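Local coordinates for protein LAR_0958 cell surface adhesin (Lactobacillus reuteri, PDB 4NG0) that is a surface-exposed mucus adhesin, one repeat of which folds as a ubiquitin-like beta-grasp domain and is thought to attach the bacterium to host mucus, at residues D9-T12 and P17-F20. Numbering follows the deposited sequence. Where two conformers were deposited one is given.
Sequences DSKT and PANF
The aliphatic stem of K11 lies against A18, with CD 4.0 Å from A18 CA and 4.1 Å from A18 CB, and this is the tight part of the contact. K11 reaches it by turning CG between its own backbone N and carbonyl carbon (chi1 69°), then bending at chi3 (-85°), which carries the amine along the loop toward P17. A18 itself is buried: its methyl also touches Y89 and W45, while its backbone is hydrogen-bonded to P53. K11 NZ stands 3.4 Å from P17 O, but its firmer partners lie just before, in the link between the segments: D14 OD1 by a salt bridge and N16 O by a hydrogen bond. One ammonium group thus ties the end of the strand to the connection that follows it. In this ubiquitin-like beta-grasp domain, strand 3-12 runs parallel to strand 83-92, and the chain then doubles back so that 17-20 passes over one face of the sheet on its way to strand 26-28. At D9 the direct contact gives way to water: D9 OD2 stops 4.7 Å from N19 O, and a water within hydrogen-bonding distance of D9 OD2 (3.0 Å) and N19 O (2.9 Å) bridges the two. The other carboxylate oxygen, D9 OD1, takes a weak bond from S10 N (2.8 Å, 142° at the hydrogen).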
loop_
_atom_site.group_PDB
_atom_site.type_symbol
_atom_site.label_atom_id
_atom_site.label_comp_id
_atom_site.label_asym_id
_atom_site.label_seq_id
_atom_site.Cartn_x
_atom_site.Cartn_y
_atom_site.Cartn_z
ATOM N N ASP A 9 -4.020 3.649 -7.141
ATOM C CA ASP A 9 -4.325 2.689 -8.195
ATOM C C ASP A 9 -5.835 2.560 -8.241
ATOM O O ASP A 9 -6.547 3.061 -7.364
ATOM C CB ASP A 9 -3.674 1.343 -7.868
ATOM C CG ASP A 9 -3.569 0.408 -9.064
ATOM O OD1 ASP A 9 -3.902 0.795 -10.203
ATOM O OD2 ASP A 9 -3.124 -0.741 -8.843
ATOM N N SER A 10 -6.319 1.911 -9.290
ATOM C CA SER A 10 -7.748 1.708 -9.449
ATOM C C SER A 10 -8.048 0.566 -10.399
ATOM O O SER A 10 -7.186 0.128 -11.178
ATOM C CB SER A 10 -8.442 2.986 -9.937
ATOM O OG SER A 10 -8.034 3.315 -11.255
ATOM N N LYS A 11 -9.280 0.082 -10.309
ATOM C CA LYS A 11 -9.827 -0.847 -11.289
ATOM C C LYS A 11 -11.285 -0.510 -11.511
ATOM O O LYS A 11 -11.910 0.207 -10.720
ATOM C CB LYS A 11 -9.749 -2.304 -10.799
ATOM C CG LYS A 11 -10.695 -2.594 -9.636
ATOM C CD LYS A 11 -10.564 -4.005 -9.046
ATOM C CE LYS A 11 -11.401 -5.018 -9.807
ATOM N NZ LYS A 11 -11.268 -6.401 -9.241
ATOM N N THR A 12 -11.836 -1.052 -12.590
ATOM C CA THR A 12 -13.279 -1.044 -12.789
ATOM C C THR A 12 -13.886 -2.275 -12.108
ATOM O O THR A 12 -13.348 -3.382 -12.202
ATOM C CB THR A 12 -13.618 -1.047 -14.291
ATOM O OG1 THR A 12 -13.097 0.151 -14.886
ATOM C CG2 THR A 12 -15.103 -1.102 -14.527
ATOM N N PRO A 17 -12.310 -9.373 -6.078
ATOM C CA PRO A 17 -11.604 -8.504 -5.131
ATOM C C PRO A 17 -10.452 -7.764 -5.803
ATOM O O PRO A 17 -9.840 -8.277 -6.741
ATOM C CB PRO A 17 -11.070 -9.488 -4.076
ATOM C CG PRO A 17 -11.902 -10.732 -4.243
ATOM C CD PRO A 17 -12.228 -10.796 -5.701
ATOM N N ALA A 18 -10.178 -6.556 -5.327
ATOM C CA ALA A 18 -9.059 -5.776 -5.851
ATOM C C ALA A 18 -7.716 -6.420 -5.543
ATOM O O ALA A 18 -7.522 -6.990 -4.472
ATOM C CB ALA A 18 -9.092 -4.368 -5.272
ATOM N N ASN A 19 -6.783 -6.283 -6.476
ATOM C CA ASN A 19 -5.425 -6.770 -6.293
ATOM C C ASN A 19 -4.477 -5.602 -6.076
ATOM O O ASN A 19 -4.083 -4.929 -7.034
ATOM C CB ASN A 19 -4.969 -7.547 -7.528
ATOM C CG ASN A 19 -5.729 -8.850 -7.729
ATOM O OD1 ASN A 19 -5.998 -9.583 -6.777
ATOM N ND2 ASN A 19 -6.057 -9.152 -8.979
ATOM N N PHE A 20 -4.116 -5.369 -4.819
ATOM C CA PHE A 20 -3.159 -4.329 -4.479
ATOM C C PHE A 20 -1.782 -4.700 -5.001
ATOM O O PHE A 20 -1.322 -5.830 -4.811
ATOM C CB PHE A 20 -3.117 -4.152 -2.963
ATOM C CG PHE A 20 -1.930 -3.373 -2.474
ATOM C CD1 PHE A 20 -1.875 -1.999 -2.649
ATOM C CD2 PHE A 20 -0.884 -4.006 -1.814
ATOM C CE1 PHE A 20 -0.783 -1.255 -2.199
ATOM C CE2 PHE A 20 0.218 -3.267 -1.345
ATOM C CZ PHE A 20 0.268 -1.894 -1.540
HETATM O O HOH W 1 -4.847 -3.150 -9.197
#